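Local atomic coordinates of DNA topoisomerase 2-associated protein PAT1 (Saccharomyces cerevisiae, PDB entry 5LMG), a protein that activates mRNA decapping and represses translation in yeast, its C-terminal domain binding the decapping enzyme Dcp2 and the 5'-3' mRNA exonuclease Xrn1. Residues Gln126-Phe129 and Asn130-His134; Gln187-Asn191 and Asn192-Phe196; Ser89-Asp92 and Val93-Ile97; Gln161-Ile164 and Leu165-Val169; Lys49-Leu52 and Glu53-Thr57. The protein carries 2 engineered substitutions. All blocks are in the same frame, centred on the assembly; numbering follows the deposited sequence.

Contact 1. Residues Gln126-Phe129 and Asn130-His134; sequences QKIF and NELSH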
# COMPACT_ATOMS: atom_id res chain seq x y z
N GLN A 126 -2.04 -1.84 -16.16
CA GLN A 126 -2.27 -0.54 -16.80
C GLN A 126 -3.70 -0.07 -16.53
O GLN A 126 -3.89 1.08 -16.15
CB GLN A 126 -2.02 -0.61 -18.32
CG GLN A 126 -0.54 -0.65 -18.71
CD GLN A 126 -0.31 -0.79 -20.21
OE1 GLN A 126 -0.96 -1.57 -20.91
NE2 GLN A 126 0.69 -0.10 -20.71
N LYS A 127 -4.71 -0.96 -16.70
CA LYS A 127 -6.12 -0.66 -16.44
C LYS A 127 -6.34 -0.24 -14.97
O LYS A 127 -6.94 0.80 -14.73
CB LYS A 127 -7.01 -1.88 -16.79
CG LYS A 127 -8.51 -1.58 -16.84
CD LYS A 127 -8.95 -1.10 -18.21
CE LYS A 127 -9.23 0.38 -18.25
NZ LYS A 127 -9.37 0.85 -19.65
N ILE A 128 -5.83 -1.06 -14.02
CA ILE A 128 -5.92 -0.82 -12.57
C ILE A 128 -5.36 0.57 -12.21
O ILE A 128 -6.07 1.35 -11.57
CB ILE A 128 -5.27 -1.97 -11.73
CG1 ILE A 128 -6.06 -3.31 -11.89
CG2 ILE A 128 -5.11 -1.58 -10.24
CD1 ILE A 128 -5.36 -4.57 -11.30
N PHE A 129 -4.13 0.89 -12.65
CA PHE A 129 -3.49 2.18 -12.36
C PHE A 129 -4.18 3.37 -13.06
O PHE A 129 -4.27 4.44 -12.46
CB PHE A 129 -1.98 2.14 -12.64
CG PHE A 129 -1.21 1.38 -11.59
CD1 PHE A 129 -1.02 1.92 -10.32
CD2 PHE A 129 -0.69 0.12 -11.86
CE1 PHE A 129 -0.34 1.20 -9.34
CE2 PHE A 129 -0.00 -0.59 -10.88
CZ PHE A 129 0.17 -0.05 -9.62
N ASN A 130 -4.72 3.17 -14.28
CA ASN A 130 -5.42 4.19 -15.06
C ASN A 130 -6.75 4.60 -14.41
O ASN A 130 -7.13 5.77 -14.47
CB ASN A 130 -5.67 3.70 -16.50
CG ASN A 130 -6.23 4.74 -17.44
OD1 ASN A 130 -5.54 5.69 -17.82
ND2 ASN A 130 -7.47 4.56 -17.85
N GLU A 131 -7.47 3.63 -13.81
CA GLU A 131 -8.78 3.84 -13.19
C GLU A 131 -8.74 3.62 -11.66
O GLU A 131 -9.77 3.31 -11.07
CB GLU A 131 -9.81 2.91 -13.85
CG GLU A 131 -9.98 3.09 -15.35
CD GLU A 131 -11.33 3.64 -15.76
OE1 GLU A 131 -12.17 2.85 -16.24
OE2 GLU A 131 -11.54 4.86 -15.61
N LEU A 132 -7.56 3.81 -11.03
CA LEU A 132 -7.36 3.57 -9.60
C LEU A 132 -8.32 4.36 -8.68
O LEU A 132 -8.76 3.81 -7.68
CB LEU A 132 -5.89 3.79 -9.19
CG LEU A 132 -5.40 3.03 -7.95
CD1 LEU A 132 -5.74 1.53 -8.02
CD2 LEU A 132 -3.91 3.21 -7.76
N SER A 133 -8.69 5.59 -9.06
CA SER A 133 -9.62 6.41 -8.28
C SER A 133 -11.07 5.92 -8.38
O SER A 133 -11.87 6.23 -7.50
CB SER A 133 -9.49 7.89 -8.65
OG SER A 133 -8.20 8.37 -8.31
N HIS A 134 -11.39 5.13 -9.43
CA HIS A 134 -12.71 4.53 -9.67
C HIS A 134 -12.82 3.13 -9.04
O HIS A 134 -13.89 2.51 -9.11
CB HIS A 134 -12.99 4.45 -11.19
CG HIS A 134 -13.05 5.78 -11.90
ND1 HIS A 134 -12.79 6.97 -11.25
CD2 HIS A 134 -13.33 6.04 -13.20
CE1 HIS A 134 -12.92 7.92 -12.17
NE2 HIS A 134 -13.25 7.41 -13.35

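Contact 2. Residues Gln187-Asn191 and Asn192-Phe196; sequences QLIRN and NNVSF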
# COMPACT_ATOMS: atom_id res chain seq x y z
N GLN A 187 0.99 6.39 -15.60
CA GLN A 187 -0.45 6.08 -15.62
C GLN A 187 -1.10 6.53 -14.30
O GLN A 187 -2.16 7.14 -14.32
CB GLN A 187 -0.69 4.56 -15.82
CG GLN A 187 -0.51 4.06 -17.26
CD GLN A 187 -1.60 4.49 -18.22
OE1 GLN A 187 -2.79 4.54 -17.90
NE2 GLN A 187 -1.21 4.76 -19.46
N LEU A 188 -0.42 6.27 -13.16
CA LEU A 188 -0.88 6.63 -11.83
C LEU A 188 -0.96 8.16 -11.63
O LEU A 188 -2.00 8.67 -11.24
CB LEU A 188 0.02 5.97 -10.77
CG LEU A 188 -0.27 6.28 -9.31
CD1 LEU A 188 -0.52 5.03 -8.54
CD2 LEU A 188 0.87 7.07 -8.70
N ILE A 189 0.15 8.87 -11.90
CA ILE A 189 0.30 10.32 -11.71
C ILE A 189 -0.62 11.16 -12.63
O ILE A 189 -1.18 12.16 -12.18
CB ILE A 189 1.82 10.68 -11.85
CG1 ILE A 189 2.67 9.98 -10.76
CG2 ILE A 189 2.08 12.17 -11.83
CD1 ILE A 189 4.19 9.74 -11.17
N ARG A 190 -0.78 10.74 -13.90
CA ARG A 190 -1.57 11.48 -14.88
C ARG A 190 -3.09 11.30 -14.80
O ARG A 190 -3.83 12.20 -15.20
CB ARG A 190 -1.10 11.15 -16.31
CG ARG A 190 0.29 11.66 -16.61
CD ARG A 190 0.74 11.25 -17.99
NE ARG A 190 1.99 11.91 -18.35
CZ ARG A 190 2.81 11.49 -19.31
NH1 ARG A 190 2.52 10.40 -20.01
NH2 ARG A 190 3.92 12.16 -19.58
N ASN A 191 -3.55 10.14 -14.32
CA ASN A 191 -4.99 9.83 -14.30
C ASN A 191 -5.65 9.91 -12.93
O ASN A 191 -6.85 9.63 -12.81
CB ASN A 191 -5.21 8.45 -14.93
CG ASN A 191 -4.77 8.41 -16.37
OD1 ASN A 191 -5.43 8.93 -17.27
ND2 ASN A 191 -3.58 7.87 -16.61
N ASN A 192 -4.89 10.28 -11.90
CA ASN A 192 -5.39 10.33 -10.52
C ASN A 192 -4.88 11.51 -9.75
O ASN A 192 -3.76 11.98 -9.99
CB ASN A 192 -4.95 9.06 -9.77
CG ASN A 192 -5.41 7.76 -10.38
OD1 ASN A 192 -6.55 7.34 -10.21
ND2 ASN A 192 -4.51 7.11 -11.12
N ASN A 193 -5.66 11.92 -8.72
CA ASN A 193 -5.24 12.89 -7.73
C ASN A 193 -4.40 11.99 -6.81
O ASN A 193 -4.96 11.15 -6.09
CB ASN A 193 -6.45 13.47 -6.97
CG ASN A 193 -6.09 14.48 -5.90
OD1 ASN A 193 -5.26 14.26 -5.02
ND2 ASN A 193 -6.75 15.62 -5.94
N VAL A 194 -3.06 12.10 -6.90
CA VAL A 194 -2.08 11.29 -6.16
C VAL A 194 -2.27 11.44 -4.64
O VAL A 194 -2.27 10.44 -3.93
CB VAL A 194 -0.61 11.52 -6.63
CG1 VAL A 194 0.35 10.55 -5.96
CG2 VAL A 194 -0.49 11.40 -8.15
N SER A 195 -2.48 12.68 -4.15
CA SER A 195 -2.71 12.94 -2.72
C SER A 195 -3.94 12.16 -2.19
O SER A 195 -3.86 11.62 -1.09
CB SER A 195 -2.83 14.43 -2.44
OG SER A 195 -3.07 14.63 -1.06
N PHE A 196 -5.04 12.08 -2.98
CA PHE A 196 -6.20 11.28 -2.59
C PHE A 196 -5.80 9.80 -2.45
O PHE A 196 -6.17 9.18 -1.46
CB PHE A 196 -7.40 11.44 -3.56
CG PHE A 196 -8.51 10.43 -3.28
CD1 PHE A 196 -9.30 10.53 -2.14
CD2 PHE A 196 -8.71 9.34 -4.13
CE1 PHE A 196 -10.29 9.57 -1.86
CE2 PHE A 196 -9.71 8.39 -3.85
CZ PHE A 196 -10.49 8.51 -2.72

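Contact 3. Residues Ser89-Asp92 and Val93-Ile97; sequences SSYD and VNPFI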
# COMPACT_ATOMS: atom_id res chain seq x y z
N SER A 89 -13.97 -0.00 -23.90
CA SER A 89 -14.03 1.42 -23.55
C SER A 89 -15.48 1.95 -23.63
O SER A 89 -15.71 3.16 -23.54
CB SER A 89 -13.11 2.24 -24.46
OG SER A 89 -11.77 1.76 -24.43
N SER A 90 -16.45 1.02 -23.77
CA SER A 90 -17.89 1.26 -23.90
C SER A 90 -18.56 1.93 -22.68
O SER A 90 -19.61 2.56 -22.84
CB SER A 90 -18.61 -0.04 -24.24
OG SER A 90 -18.10 -0.61 -25.43
N TYR A 91 -17.97 1.76 -21.48
CA TYR A 91 -18.52 2.28 -20.23
C TYR A 91 -17.62 3.32 -19.55
O TYR A 91 -16.41 3.32 -19.77
CB TYR A 91 -18.80 1.12 -19.26
CG TYR A 91 -19.70 0.03 -19.81
CD1 TYR A 91 -19.17 -1.07 -20.48
CD2 TYR A 91 -21.08 0.08 -19.64
CE1 TYR A 91 -19.99 -2.08 -20.98
CE2 TYR A 91 -21.91 -0.93 -20.13
CZ TYR A 91 -21.36 -2.01 -20.80
OH TYR A 91 -22.18 -3.01 -21.28
N ASP A 92 -18.23 4.19 -18.71
CA ASP A 92 -17.54 5.23 -17.93
C ASP A 92 -16.50 4.61 -16.97
O ASP A 92 -15.42 5.18 -16.80
CB ASP A 92 -18.55 6.09 -17.15
CG ASP A 92 -19.42 6.97 -18.04
OD1 ASP A 92 -18.88 7.94 -18.62
OD2 ASP A 92 -20.64 6.71 -18.14
N VAL A 93 -16.83 3.44 -16.38
CA VAL A 93 -15.97 2.64 -15.51
C VAL A 93 -15.87 1.26 -16.18
O VAL A 93 -16.90 0.61 -16.42
CB VAL A 93 -16.49 2.56 -14.04
CG1 VAL A 93 -15.64 1.60 -13.21
CG2 VAL A 93 -16.52 3.94 -13.39
N ASN A 94 -14.64 0.84 -16.54
CA ASN A 94 -14.37 -0.43 -17.21
C ASN A 94 -14.99 -1.65 -16.47
O ASN A 94 -14.86 -1.73 -15.24
CB ASN A 94 -12.85 -0.59 -17.42
CG ASN A 94 -12.45 -1.84 -18.15
OD1 ASN A 94 -12.22 -2.89 -17.55
ND2 ASN A 94 -12.33 -1.76 -19.47
N PRO A 95 -15.67 -2.59 -17.18
CA PRO A 95 -16.28 -3.75 -16.48
C PRO A 95 -15.33 -4.58 -15.60
O PRO A 95 -15.78 -5.12 -14.59
CB PRO A 95 -16.87 -4.58 -17.62
CG PRO A 95 -17.11 -3.60 -18.72
CD PRO A 95 -15.94 -2.65 -18.63
N PHE A 96 -14.02 -4.65 -15.96
CA PHE A 96 -13.03 -5.36 -15.16
C PHE A 96 -12.84 -4.69 -13.79
O PHE A 96 -12.77 -5.39 -12.78
CB PHE A 96 -11.68 -5.51 -15.90
CG PHE A 96 -10.62 -6.20 -15.08
CD1 PHE A 96 -10.61 -7.59 -14.94
CD2 PHE A 96 -9.62 -5.47 -14.44
CE1 PHE A 96 -9.63 -8.23 -14.18
CE2 PHE A 96 -8.64 -6.11 -13.68
CZ PHE A 96 -8.65 -7.48 -13.55
N ILE A 97 -12.78 -3.34 -13.77
CA ILE A 97 -12.65 -2.52 -12.56
C ILE A 97 -13.84 -2.76 -11.62
O ILE A 97 -13.63 -2.95 -10.42
CB ILE A 97 -12.41 -1.01 -12.89
CG1 ILE A 97 -11.05 -0.78 -13.62
CG2 ILE A 97 -12.55 -0.07 -11.67
CD1 ILE A 97 -9.74 -1.01 -12.78

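Contact 4. Residues Gln161-Ile164 and Leu165-Val169; sequences QMII and LKIIV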
# COMPACT_ATOMS: atom_id res chain seq x y z
N GLN A 161 -5.86 -6.55 -0.49
CA GLN A 161 -4.46 -6.40 -0.08
C GLN A 161 -3.67 -7.71 -0.23
O GLN A 161 -2.62 -7.72 -0.87
CB GLN A 161 -4.39 -5.85 1.36
CG GLN A 161 -2.99 -5.81 2.01
CD GLN A 161 -2.11 -4.68 1.52
OE1 GLN A 161 -2.56 -3.55 1.28
NE2 GLN A 161 -0.81 -4.95 1.40
N MET A 162 -4.20 -8.81 0.34
CA MET A 162 -3.59 -10.14 0.35
C MET A 162 -3.45 -10.76 -1.06
O MET A 162 -2.39 -11.30 -1.37
CB MET A 162 -4.39 -11.06 1.29
CG MET A 162 -3.79 -12.43 1.47
SD MET A 162 -4.93 -13.59 2.25
CE MET A 162 -5.98 -14.00 0.88
N ILE A 163 -4.50 -10.70 -1.88
CA ILE A 163 -4.52 -11.32 -3.20
C ILE A 163 -3.92 -10.43 -4.30
O ILE A 163 -2.92 -10.83 -4.90
CB ILE A 163 -5.95 -11.82 -3.55
CG1 ILE A 163 -6.32 -13.03 -2.66
CG2 ILE A 163 -6.08 -12.16 -5.06
CD1 ILE A 163 -7.77 -13.56 -2.76
N ILE A 164 -4.53 -9.25 -4.56
CA ILE A 164 -4.14 -8.35 -5.64
C ILE A 164 -2.69 -7.82 -5.53
O ILE A 164 -1.94 -7.90 -6.52
CB ILE A 164 -5.16 -7.19 -5.82
CG1 ILE A 164 -6.64 -7.71 -5.89
CG2 ILE A 164 -4.81 -6.28 -7.01
CD1 ILE A 164 -7.03 -8.76 -7.02
N LEU A 165 -2.29 -7.31 -4.36
CA LEU A 165 -0.95 -6.75 -4.22
C LEU A 165 0.17 -7.79 -4.35
O LEU A 165 1.18 -7.47 -4.96
CB LEU A 165 -0.81 -5.91 -2.95
CG LEU A 165 -1.01 -4.39 -3.15
CD1 LEU A 165 -2.39 -4.04 -3.74
CD2 LEU A 165 -0.80 -3.66 -1.88
N LYS A 166 -0.05 -9.03 -3.87
CA LYS A 166 0.89 -10.16 -4.00
C LYS A 166 1.13 -10.49 -5.50
O LYS A 166 2.25 -10.77 -5.89
CB LYS A 166 0.32 -11.39 -3.26
CG LYS A 166 1.33 -12.49 -2.94
CD LYS A 166 0.63 -13.82 -2.61
CE LYS A 166 -0.03 -13.85 -1.24
NZ LYS A 166 -1.11 -14.86 -1.19
N ILE A 167 0.06 -10.42 -6.32
CA ILE A 167 0.10 -10.65 -7.77
C ILE A 167 0.93 -9.54 -8.47
O ILE A 167 1.77 -9.84 -9.30
CB ILE A 167 -1.34 -10.75 -8.35
CG1 ILE A 167 -2.04 -12.06 -7.94
CG2 ILE A 167 -1.37 -10.57 -9.88
CD1 ILE A 167 -3.57 -12.03 -8.12
N ILE A 168 0.66 -8.26 -8.12
CA ILE A 168 1.35 -7.10 -8.69
C ILE A 168 2.86 -7.19 -8.40
O ILE A 168 3.65 -7.14 -9.35
CB ILE A 168 0.68 -5.77 -8.27
CG1 ILE A 168 -0.71 -5.65 -8.97
CG2 ILE A 168 1.57 -4.56 -8.56
CD1 ILE A 168 -1.67 -4.64 -8.40
N VAL A 169 3.22 -7.42 -7.11
CA VAL A 169 4.58 -7.59 -6.60
C VAL A 169 5.33 -8.68 -7.38
O VAL A 169 6.38 -8.38 -7.94
CB VAL A 169 4.61 -7.84 -5.06
CG1 VAL A 169 6.01 -8.21 -4.56
CG2 VAL A 169 4.10 -6.62 -4.30

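Contact 5. Residues Lys49-Leu52 and Glu53-Thr57; sequences KFIL and ELIET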
# COMPACT_ATOMS: atom_id res chain seq x y z
N LYS A 49 -26.35 -6.68 -11.88
CA LYS A 49 -26.70 -7.96 -12.51
C LYS A 49 -25.80 -8.30 -13.70
O LYS A 49 -25.51 -9.48 -13.93
CB LYS A 49 -28.19 -8.03 -12.88
CG LYS A 49 -29.08 -8.29 -11.67
CD LYS A 49 -30.56 -8.31 -12.03
CE LYS A 49 -31.42 -8.33 -10.79
NZ LYS A 49 -32.86 -8.39 -11.11
N PHE A 50 -25.33 -7.27 -14.44
CA PHE A 50 -24.44 -7.45 -15.58
C PHE A 50 -23.02 -7.85 -15.13
O PHE A 50 -22.44 -8.77 -15.71
CB PHE A 50 -24.42 -6.17 -16.45
CG PHE A 50 -23.33 -6.11 -17.50
CD1 PHE A 50 -23.36 -6.93 -18.61
CD2 PHE A 50 -22.27 -5.21 -17.37
CE1 PHE A 50 -22.35 -6.88 -19.58
CE2 PHE A 50 -21.26 -5.16 -18.33
CZ PHE A 50 -21.30 -5.99 -19.43
N ILE A 51 -22.49 -7.19 -14.08
CA ILE A 51 -21.16 -7.46 -13.52
C ILE A 51 -21.13 -8.87 -12.86
O ILE A 51 -20.21 -9.65 -13.13
CB ILE A 51 -20.66 -6.30 -12.60
CG1 ILE A 51 -20.51 -4.95 -13.39
CG2 ILE A 51 -19.37 -6.66 -11.85
CD1 ILE A 51 -19.52 -4.91 -14.63
N LEU A 52 -22.19 -9.21 -12.08
CA LEU A 52 -22.32 -10.53 -11.45
C LEU A 52 -22.39 -11.65 -12.49
O LEU A 52 -21.83 -12.72 -12.26
CB LEU A 52 -23.51 -10.60 -10.47
CG LEU A 52 -23.36 -9.78 -9.18
CD1 LEU A 52 -24.66 -9.76 -8.41
CD2 LEU A 52 -22.23 -10.30 -8.30
N GLU A 53 -23.00 -11.36 -13.67
CA GLU A 53 -23.09 -12.28 -14.80
C GLU A 53 -21.70 -12.45 -15.42
O GLU A 53 -21.33 -13.58 -15.76
CB GLU A 53 -24.10 -11.77 -15.85
CG GLU A 53 -24.40 -12.78 -16.95
CD GLU A 53 -25.06 -12.21 -18.19
OE1 GLU A 53 -24.51 -11.26 -18.79
OE2 GLU A 53 -26.11 -12.76 -18.60
N LEU A 54 -20.93 -11.34 -15.56
CA LEU A 54 -19.58 -11.37 -16.11
C LEU A 54 -18.65 -12.23 -15.25
O LEU A 54 -17.87 -12.99 -15.81
CB LEU A 54 -18.99 -9.96 -16.30
CG LEU A 54 -19.58 -9.07 -17.39
CD1 LEU A 54 -18.69 -7.85 -17.62
CD2 LEU A 54 -19.77 -9.82 -18.73
N ILE A 55 -18.76 -12.11 -13.91
CA ILE A 55 -17.97 -12.88 -12.94
C ILE A 55 -18.25 -14.39 -13.13
O ILE A 55 -17.29 -15.16 -13.22
CB ILE A 55 -18.17 -12.39 -11.47
CG1 ILE A 55 -17.63 -10.94 -11.30
CG2 ILE A 55 -17.48 -13.33 -10.45
CD1 ILE A 55 -18.09 -10.19 -10.04
N GLU A 56 -19.55 -14.78 -13.25
CA GLU A 56 -19.98 -16.18 -13.46
C GLU A 56 -19.39 -16.75 -14.74
O GLU A 56 -18.90 -17.88 -14.72
CB GLU A 56 -21.52 -16.32 -13.47
CG GLU A 56 -22.23 -15.98 -12.16
CD GLU A 56 -21.58 -16.45 -10.87
OE1 GLU A 56 -21.37 -17.68 -10.72
OE2 GLU A 56 -21.27 -15.59 -10.02
N THR A 57 -19.38 -15.96 -15.83
CA THR A 57 -18.78 -16.29 -17.12
C THR A 57 -17.26 -16.51 -16.94
O THR A 57 -16.75 -17.53 -17.40
CB THR A 57 -19.13 -15.21 -18.16
OG1 THR A 57 -20.54 -15.15 -18.32
CG2 THR A 57 -18.47 -15.45 -19.52

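Contact 1. Residues Gln126-Phe129 and Asn130-His134
Asn130 N donates to Gln126 O at 2.9 Å and Glu131 N to Lys127 O at 3.0 Å, so the helical i to i+4 bonding runs on across the junction. The next step fails: Leu132 N also lies 2.9 Å from Ile128 O, but at too poor an angle to count as a bond. This is the C-terminal end of helix 118-130, where Glu131 is the first residue to leave helical backbone angles and the chain turns toward helix 136-141. A backbone bond from His134 N to Glu131 O, 2.9 Å, closes the following turn. The charged pair is looser. Lys127 and Glu131 run alongside each other and touch through methylenes, CE of Lys127 to CG of Glu131 4.0 Å, while NZ stays 4.8 Å from Glu131 OE1; that carboxylate oxygen accepts from Asn94 N instead. Apolar packing is carried by Leu132. Its CG lies anti to the backbone N (chi1 -154°), and the two methyls divide between neighbouring side chains of the helix: CD1 approaches Ile128 CG2 at 3.9 Å, and CD2 lies 4.1 Å from Phe129 CD1. Leu206 of helix 201-216 and Leu188 touch both Phe129 and Leu132.

Contact 2. Residues Gln187-Asn191 and Asn192-Phe196
Asn192 keeps CG beside its own backbone N (chi1 -58°), which folds the amide back against the last turn of helix 178-191. From there ND2 donates to Leu188 O at 3.0 Å, with a straight N-H...O angle of 164°, using an in-plane lone pair of the acceptor. The same ND2 also bonds Phe129 O, and OD1 takes a bond from Ser133 OG, so both ends of the amide are held and its rotation is fixed. With an alanine here, Leu188 O and Phe129 O would probably lose their shared side-chain donor and Ser133 OG its acceptor, leaving the two helix ends less firmly tied. Asn191, whose CG likewise sits beside its backbone N, sends ND2 to Gln187 O at 2.8 Å, again in plane. Val194 points toward the helix: CG2 meets Ile189 CA at 3.8 Å and Ile189 CG1 at 4.3 Å, with Leu242 of helix 234-246 touching both residues. Asn193 OD1 then accepts from Phe196 N at 3.0 Å. Asn191 and Asn192 thus bind carbonyls of the last turn and Asn193, as N-cap, starts the next helix, a tight helix-to-helix junction in a mostly helical protein whose family belongs to the TPR clan.

Contact 3. Residues Ser89-Asp92 and Val93-Ile97
Tyr91 is where the loop 89-92 first meets the start of helix 95-99, whose N-cap residue is Asn94 and whose first turn opens with Pro95. The tyrosine side chain leaves toward the helix with CG beside its backbone N (chi1 -55°), and this brings CD1 and CE1 of the ring to the proline. CD1 of Tyr91 comes to 3.7 Å from Pro95 CG and CE1 to 4.0 Å from the same carbon, the two side chains crossing at about a right angle. Closer to the backbone, Tyr91 CB lies 3.5 Å from Val93 O. Asp92 makes the bend: it alone has helical backbone angles between the extended Tyr91 and Val93, so the chain swings round and Pro95 returns to the tyrosine. The aspartate's side chain leads away from the helix and touches Lys44, while the Val93 backbone is hydrogen-bonded to that of Lys44 and the Val93 side chain rests on His134. Beyond the bend the turn is fixed by Asn94. Its ND2 donates to His85 O, with weak bonds to Ile86 O and Asp88 O, gathering the preceding loop round one buried amide. Pro95 has no backbone N-H that would need a partner at the head of the helix, and its ring packs on Ile51 and Leu54 of helix 48-70. The other end of the asparagine amide does the capping: OD1 accepts from Phe96 N at 3.0 Å with an N-H...O angle of 141°, the donor standing above the carbonyl plane by 44°.

Contact 4. Residues Gln161-Ile164 and Leu165-Val169
Ile168 N donates to Ile164 O at 3.1 Å, with an N-H...O angle of 161° and the donor in the carbonyl plane. One residue earlier, the bond from Ile167 N to Ile163 O is weak at 3.3 Å; one later, Val169 N reaches Leu165 O at 3.0 Å. These are successive i to i+4 bonds in the middle of helix 151-174. The side chain of Gln161 adds a polar link outward, its OE1 accepting from Asn205 ND2 of helix 201-216. Bent at chi2 (77°), the glutamine carries its amide forward along the helix to Leu165, whose CD2 methyl lies 3.5 Å from NE2 of Gln161 and nearly as close to the amide oxygen. On the exposed side Lys166 curls over the backbone: the bend at chi3 (-74°) brings CE to 3.5 Å from Met162 O, with NZ a little farther off at 3.8 Å. Two isoleucine pairs make the rest of the packing. Ile163 and Ile167 lie side by side, CG2 of Ile163 to CD1 of Ile167 4.0 Å; Ile164 meets Ile168 at an oblique angle, CG2 of Ile164 to CD1 of Ile168 3.8 Å. Ile163, Ile164 and Ile167 face helix 103-114, where Pro110, Met109 and Phe113 meet them, whereas Leu165 and Ile168 touch Asn205 and Leu206 of helix 201-216. Branched apolar residues therefore clothe the faces turned to both neighbouring helices, the long lysine and methionine are left to the exposed side, and Gln161 supplies a directed polar tie beside the apolar packing.

Contact 5. Residues Lys49-Leu52 and Glu53-Thr57
Helix 48-70 begins with an amphipathic turn in which Phe50 and Leu54, four residues apart, form a CH-pi contact. Leu54 CG stands over one face of the phenylalanine ring, 4.2 Å from its centroid and 16° off the ring normal, and CD1 of Leu54 continues to Phe50 CZ at 3.7 Å. The ring is brought there because Phe50 CG lies anti to the backbone N (chi1 168°), inclining it along the helix. An alanine in place of Leu54 would probably uncover this ring face and open a gap beside Ile51, whose CD1 lies 4.3 Å from Leu54 CD1. Ile51 also meets Ile55, CG2 of Ile51 to CD1 of Ile55 4.2 Å. The backbone beneath is regular: Leu54 N to Phe50 O and Ile55 N to Ile51 O are both 3.0 Å, with Glu53 N and Glu56 N bonded likewise to Lys49 O and Leu52 O. Glu53 O takes two donors, Thr57 N and Thr57 OG1, each at 3.1 Å and from opposite faces of the carbonyl plane. Glu56 turns its carboxylate to a salt bridge with Lys104, at the start of helix 103-114, while Ile51 and Ile55 pack against Met99 of helix 95-99.

How the contacts relate
Contact 1 stands between contacts 2 and 3, with centres 9 Å and 11 Å away. Toward contact 2, Ser133 OG lies 2.7 Å from Asn192 OD1 and Phe129 O 3.0 Å from Asn192 ND2; toward contact 3, Glu131 OE1 is 3.2 Å from Asn94 N, and Ile97 CD1 packs on Ile128 CA. Contact 3 in turn meets contact 5, where Tyr91 OH lies 3.6 Å from Phe50 CZ and Pro95 CB 3.7 Å from Leu54 CD1. A chain of contacts 5, 3, 1 and 2 thus links helices 48-70, 95-99, 118-130 and 178-191. Contact 4 touches none of them, its nearest atoms about 5 Å from contact 1. A bound magnesium ion lies about 12 Å from the Gln126 side chain.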